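Local coordinates for protein CurD (Moorea producens 3L, PDB 5KP7) that probably catalyses aldol-type condensation onto a beta-keto acyl group, as hydroxymethylglutaryl-CoA synthases do, and binds 4'-phosphopantetheine, at residues G29-S34 with D88-A93; P205-I210 with A369-Q374. The protein carries 3 engineered substitutions. One frame throughout, in Å; residues are numbered along the deposited sequence.

Contact 1: G29-S34 with D88-A93; sequences GIEALS and DRLSDA
The nearest CA atoms of the two segments, those of A32 and R89, are 9.8 Å apart, so the space is bridged by side chains and one water. The methyl of A32 meets the guanidinium of R89 at its edge and in its plane, with A32 CB 3.8 Å from R89 NH1 and nearly as close to NH2. The arginine bends at the CG-CD bond (chi3 46°), which turns the guanidinium edge toward the A32 methyl. Beside the methyl, a water donates to E31 O at 2.8 Å and accepts a weak bond from R89 NH2 at 2.7 Å, a modest solvent link between the arginine and the backbone carbonyl of the strand. That carbonyl lies at a classic beta bulge: E31 and A32 both face L200 of the neighbouring strand 195-202, at the corner where strand 29-36 turns, in the large mixed sheet of this thiolase-like enzyme. Helix 75-89 packs on the sheet here, with A32 also touching I86 and S34 OG bonded to A82 O. The extended E31 side chain, its CG anti to the backbone N (chi1 173°), carries the carboxylate to L90, where E31 OE2 lies 4.2 Å from the methyl L90 CD2. Its other oxygen is held elsewhere: OE1 forms a salt bridge with K161 and a hydrogen bond with S202, which should fix the rotation of this buried carboxylate. R89 is not its ion-pair partner, although the opposite charges, 6.5 Å apart between E31 OE2 and R89 NH2, may still attract weakly.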
loop_
_atom_site.group_PDB
_atom_site.type_symbol
_atom_site.label_atom_id
_atom_site.label_comp_id
_atom_site.label_asym_id
_atom_site.label_seq_id
_atom_site.Cartn_x
_atom_site.Cartn_y
_atom_site.Cartn_z
ATOM N N GLY A 29 7.372 -14.332 -14.141
ATOM C CA GLY A 29 6.660 -13.177 -13.611
ATOM C C GLY A 29 5.188 -13.418 -13.428
ATOM O O GLY A 29 4.761 -14.561 -13.150
ATOM N N ILE A 30 4.409 -12.352 -13.595
ATOM C CA ILE A 30 2.997 -12.400 -13.290
ATOM C C ILE A 30 2.258 -12.820 -14.545
ATOM O O ILE A 30 2.256 -12.081 -15.528
ATOM C CB ILE A 30 2.469 -11.033 -12.770
ATOM C CG1 ILE A 30 3.214 -10.643 -11.481
ATOM C CG2 ILE A 30 0.982 -11.118 -12.506
ATOM C CD1 ILE A 30 2.979 -9.206 -11.029
ATOM N N GLU A 31 1.647 -14.009 -14.489
ATOM C CA GLU A 31 0.800 -14.550 -15.565
ATOM C C GLU A 31 -0.595 -13.951 -15.558
ATOM O O GLU A 31 -1.191 -13.736 -16.607
ATOM C CB GLU A 31 0.714 -16.093 -15.424
ATOM C CG GLU A 31 -0.253 -16.766 -16.374
ATOM C CD GLU A 31 -0.281 -18.281 -16.320
ATOM O OE1 GLU A 31 0.751 -18.912 -15.991
ATOM O OE2 GLU A 31 -1.358 -18.846 -16.653
ATOM N N ALA A 32 -1.121 -13.674 -14.371
ATOM C CA ALA A 32 -2.449 -13.089 -14.224
ATOM C C ALA A 32 -2.531 -12.299 -12.936
ATOM O O ALA A 32 -1.847 -12.621 -11.962
ATOM C CB ALA A 32 -3.513 -14.181 -14.257
ATOM N N LEU A 33 -3.320 -11.221 -12.968
ATOM C CA LEU A 33 -3.464 -10.344 -11.810
ATOM C C LEU A 33 -4.937 -9.975 -11.706
ATOM O O LEU A 33 -5.548 -9.530 -12.696
ATOM C CB LEU A 33 -2.623 -9.064 -12.014
ATOM C CG LEU A 33 -2.566 -8.012 -10.881
ATOM C CD1 LEU A 33 -1.367 -7.110 -11.063
ATOM C CD2 LEU A 33 -3.804 -7.147 -10.800
ATOM N N SER A 34 -5.482 -10.077 -10.505
ATOM C CA SER A 34 -6.873 -9.731 -10.278
ATOM C C SER A 34 -6.999 -9.004 -8.943
ATOM O O SER A 34 -6.174 -9.205 -8.036
ATOM C CB SER A 34 -7.730 -10.987 -10.366
ATOM O OG SER A 34 -9.071 -10.706 -10.044
ATOM N N ASP A 88 -11.036 -19.128 -12.334
ATOM C CA ASP A 88 -12.131 -19.413 -13.283
ATOM C C ASP A 88 -11.662 -19.548 -14.722
ATOM O O ASP A 88 -12.297 -20.286 -15.486
ATOM C CB ASP A 88 -13.173 -18.313 -13.275
ATOM C CG ASP A 88 -14.066 -18.322 -12.036
ATOM O OD1 ASP A 88 -14.134 -19.298 -11.261
ATOM O OD2 ASP A 88 -14.769 -17.313 -11.883
ATOM N N ARG A 89 -10.637 -18.784 -15.104
ATOM C CA ARG A 89 -10.090 -18.801 -16.480
ATOM C C ARG A 89 -9.209 -20.014 -16.766
ATOM O O ARG A 89 -9.117 -20.456 -17.914
ATOM C CB ARG A 89 -9.311 -17.508 -16.762
ATOM C CG ARG A 89 -10.232 -16.339 -17.052
ATOM C CD ARG A 89 -9.630 -14.955 -16.800
ATOM N NE ARG A 89 -8.268 -14.736 -17.340
ATOM C CZ ARG A 89 -7.153 -14.470 -16.626
ATOM N NH1 ARG A 89 -7.162 -14.420 -15.312
ATOM N NH2 ARG A 89 -5.975 -14.261 -17.256
ATOM N N LEU A 90 -8.603 -20.607 -15.739
ATOM C CA LEU A 90 -7.673 -21.707 -15.971
ATOM C C LEU A 90 -8.332 -23.004 -16.439
ATOM O O LEU A 90 -9.407 -23.399 -15.982
ATOM C CB LEU A 90 -6.869 -22.003 -14.707
ATOM C CG LEU A 90 -6.025 -20.846 -14.191
ATOM C CD1 LEU A 90 -5.359 -21.223 -12.872
ATOM C CD2 LEU A 90 -4.976 -20.385 -15.187
ATOM N N SER A 91 -7.649 -23.701 -17.341
ATOM C CA SER A 91 -7.975 -25.088 -17.613
ATOM C C SER A 91 -7.795 -25.912 -16.323
ATOM O O SER A 91 -7.078 -25.483 -15.384
ATOM C CB SER A 91 -7.051 -25.633 -18.713
ATOM O OG SER A 91 -5.718 -25.756 -18.239
ATOM N N ASP A 92 -8.436 -27.080 -16.251
ATOM C CA ASP A 92 -8.260 -27.961 -15.089
ATOM C C ASP A 92 -6.786 -28.301 -14.879
ATOM O O ASP A 92 -6.285 -28.258 -13.737
ATOM C CB ASP A 92 -9.036 -29.273 -15.233
ATOM C CG ASP A 92 -10.540 -29.080 -15.232
ATOM O OD1 ASP A 92 -11.017 -27.988 -14.842
ATOM O OD2 ASP A 92 -11.254 -30.034 -15.634
ATOM N N ALA A 93 -6.109 -28.632 -15.980
ATOM C CA ALA A 93 -4.681 -28.936 -15.953
ATOM C C ALA A 93 -3.867 -27.787 -15.355
ATOM O O ALA A 93 -2.988 -28.025 -14.527
ATOM C CB ALA A 93 -4.172 -29.252 -17.349
HETATM O O HOH W 1 -3.684 -12.881 -17.512
#

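Contact 2: P205-I210 with A369-Q374; sequences PHIFQI and AIAAQQ. Engineered in segment 369-374: A369 (natural residue Gln), A371 (natural residue Gln).
The carbonyl oxygen of I370, the residue that packs most on segment 205-210, receives two bonds from its own segment, one of them weak. Q374 folds back so that its NE2 donates to I370 O at 3.0 Å, a nearly straight bond (169° at the hydrogen) that arrives from above the carbonyl plane, 36° out of it, while the acceptor lies in the amide plane of the glutamine. Q373 N adds the weak one, and Q374 N binds A371 O, so the chain from I370 to Q374 is bonded to itself. In the other segment Q209 NE2 donates to P205 O at 2.8 Å, nearly in line with the carbonyl bond, pinning the loop that carries H206 and I207. Across the contact the interaction is wholly apolar. I207 presses its terminal methyl against the flank of I370, CD1 lying 3.7 Å from I370 CG2. CG1 of I207 stands beside its own backbone N (chi1 -56°), and the chain turns again at chi2 to send CD1 to the helix. I207 precedes strand 208-219 at a classic beta bulge, where I207 and F208 both face I30 of strand 29-36; helix 365-372 thus packs beside the start of an interior strand, between 29-36 and 355-363, of the mixed sheet. The same methyl is 4.5 Å from the CB of A371, an engineered alanine that replaces glutamine. I334 of helix 325-336 touches both I207 and A371. Farther along I370, its CD1 reaches H206 CB at 4.2 Å, a looser touch near the surface.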
loop_
_atom_site.group_PDB
_atom_site.type_symbol
_atom_site.label_atom_id
_atom_site.label_comp_id
_atom_site.label_asym_id
_atom_site.label_seq_id
_atom_site.Cartn_x
_atom_site.Cartn_y
_atom_site.Cartn_z
ATOM N N PRO A 205 4.808 -15.237 -18.165
ATOM C CA PRO A 205 4.332 -14.001 -17.509
ATOM C C PRO A 205 3.592 -13.086 -18.462
ATOM O O PRO A 205 4.152 -12.099 -18.932
ATOM C CB PRO A 205 5.635 -13.356 -17.027
ATOM C CG PRO A 205 6.642 -13.807 -17.996
ATOM C CD PRO A 205 6.274 -15.228 -18.307
ATOM N N HIS A 206 2.339 -13.418 -18.739
ATOM C CA HIS A 206 1.532 -12.664 -19.689
ATOM C C HIS A 206 1.314 -11.204 -19.323
ATOM O O HIS A 206 1.094 -10.401 -20.231
ATOM C CB HIS A 206 0.154 -13.290 -19.890
ATOM C CG HIS A 206 0.196 -14.719 -20.346
ATOM N ND1 HIS A 206 1.062 -15.167 -21.321
ATOM C CD2 HIS A 206 -0.544 -15.789 -19.983
ATOM C CE1 HIS A 206 0.876 -16.459 -21.515
ATOM N NE2 HIS A 206 -0.087 -16.863 -20.711
ATOM N N ILE A 207 1.332 -10.875 -18.034
ATOM C CA ILE A 207 1.082 -9.496 -17.567
ATOM C C ILE A 207 2.366 -8.718 -17.258
ATOM O O ILE A 207 2.528 -7.584 -17.736
ATOM C CB ILE A 207 0.175 -9.468 -16.328
ATOM C CG1 ILE A 207 -1.162 -10.181 -16.581
ATOM C CG2 ILE A 207 -0.055 -8.038 -15.828
ATOM C CD1 ILE A 207 -1.973 -9.625 -17.717
ATOM N N PHE A 208 3.274 -9.304 -16.468
ATOM C CA PHE A 208 4.452 -8.581 -15.975
ATOM C C PHE A 208 5.650 -9.485 -16.009
ATOM O O PHE A 208 5.742 -10.423 -15.214
ATOM C CB PHE A 208 4.192 -8.058 -14.547
ATOM C CG PHE A 208 5.205 -7.054 -14.010
ATOM C CD1 PHE A 208 5.427 -5.829 -14.647
ATOM C CD2 PHE A 208 5.895 -7.295 -12.812
ATOM C CE1 PHE A 208 6.298 -4.881 -14.103
ATOM C CE2 PHE A 208 6.768 -6.346 -12.273
ATOM C CZ PHE A 208 6.964 -5.134 -12.927
ATOM N N GLN A 209 6.575 -9.192 -16.926
ATOM C CA GLN A 209 7.784 -9.967 -17.120
ATOM C C GLN A 209 8.873 -9.401 -16.182
ATOM O O GLN A 209 9.324 -8.291 -16.398
ATOM C CB GLN A 209 8.175 -9.885 -18.613
ATOM C CG GLN A 209 7.115 -10.459 -19.586
ATOM C CD GLN A 209 6.139 -9.456 -20.248
ATOM O OE1 GLN A 209 6.517 -8.343 -20.642
ATOM N NE2 GLN A 209 4.871 -9.907 -20.458
ATOM N N ILE A 210 9.271 -10.163 -15.166
ATOM C CA ILE A 210 10.254 -9.727 -14.178
ATOM C C ILE A 210 11.667 -9.584 -14.758
ATOM O O ILE A 210 12.106 -10.411 -15.550
ATOM C CB ILE A 210 10.246 -10.703 -12.947
ATOM C CG1 ILE A 210 8.987 -10.480 -12.097
ATOM C CG2 ILE A 210 11.502 -10.597 -12.093
ATOM C CD1 ILE A 210 8.978 -9.226 -11.236
ATOM N N ALA A 369 -3.502 -5.192 -22.735
ATOM C CA ALA A 369 -4.834 -5.514 -23.266
ATOM C C ALA A 369 -5.514 -6.584 -22.422
ATOM O O ALA A 369 -6.692 -6.455 -22.113
ATOM C CB ALA A 369 -4.752 -5.930 -24.719
ATOM N N ILE A 370 -4.777 -7.622 -22.034
ATOM C CA ILE A 370 -5.322 -8.641 -21.107
ATOM C C ILE A 370 -5.733 -7.995 -19.787
ATOM O O ILE A 370 -6.841 -8.220 -19.283
ATOM C CB ILE A 370 -4.337 -9.814 -20.874
ATOM C CG1 ILE A 370 -4.114 -10.610 -22.182
ATOM C CG2 ILE A 370 -4.864 -10.746 -19.785
ATOM C CD1 ILE A 370 -2.846 -11.444 -22.163
ATOM N N ALA A 371 -4.850 -7.182 -19.223
ATOM C CA ALA A 371 -5.166 -6.494 -17.977
ATOM C C ALA A 371 -6.453 -5.653 -18.051
ATOM O O ALA A 371 -7.267 -5.675 -17.127
ATOM C CB ALA A 371 -3.982 -5.627 -17.546
ATOM N N ALA A 372 -6.649 -4.950 -19.163
ATOM C CA ALA A 372 -7.824 -4.092 -19.365
ATOM C C ALA A 372 -9.120 -4.890 -19.326
ATOM O O ALA A 372 -10.136 -4.387 -18.872
ATOM C CB ALA A 372 -7.731 -3.333 -20.695
ATOM N N GLN A 373 -9.077 -6.139 -19.777
ATOM C CA GLN A 373 -10.271 -7.003 -19.778
ATOM C C GLN A 373 -10.793 -7.320 -18.387
ATOM O O GLN A 373 -11.922 -7.758 -18.253
ATOM C CB GLN A 373 -10.006 -8.325 -20.512
ATOM C CG GLN A 373 -9.733 -8.174 -21.993
ATOM C CD GLN A 373 -10.918 -7.574 -22.702
ATOM O OE1 GLN A 373 -11.012 -6.346 -22.849
ATOM N NE2 GLN A 373 -11.865 -8.424 -23.100
ATOM N N GLN A 374 -9.995 -7.088 -17.348
ATOM C CA GLN A 374 -10.430 -7.367 -15.990
ATOM C C GLN A 374 -11.449 -6.349 -15.467
ATOM O O GLN A 374 -12.180 -6.635 -14.510
ATOM C CB GLN A 374 -9.207 -7.481 -15.049
ATOM C CG GLN A 374 -8.128 -8.483 -15.541
ATOM C CD GLN A 374 -8.699 -9.779 -16.138
ATOM O OE1 GLN A 374 -9.423 -10.512 -15.456
ATOM N NE2 GLN A 374 -8.372 -10.070 -17.416
#

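The centres of contacts 1 and 2 lie 11 Å apart, on the same side of the chain's centre, and are joined through one sheet. Antiparallel neighbours 29-36 and 208-219 pair at I30, probably through two hydrogen bonds, I30 N to F208 O at 2.8 Å and I30 O to I207 N at 2.9 Å. Along the chain they come in series, contact 1 closing before contact 2 opens. One sheet thus receives helix 75-89 at strand 29-36 and helix 365-372 at the start of strand 208-219, so parts of the chain far apart in sequence build the layered thiolase-like scaffold, here away from the phosphopantetheine pocket.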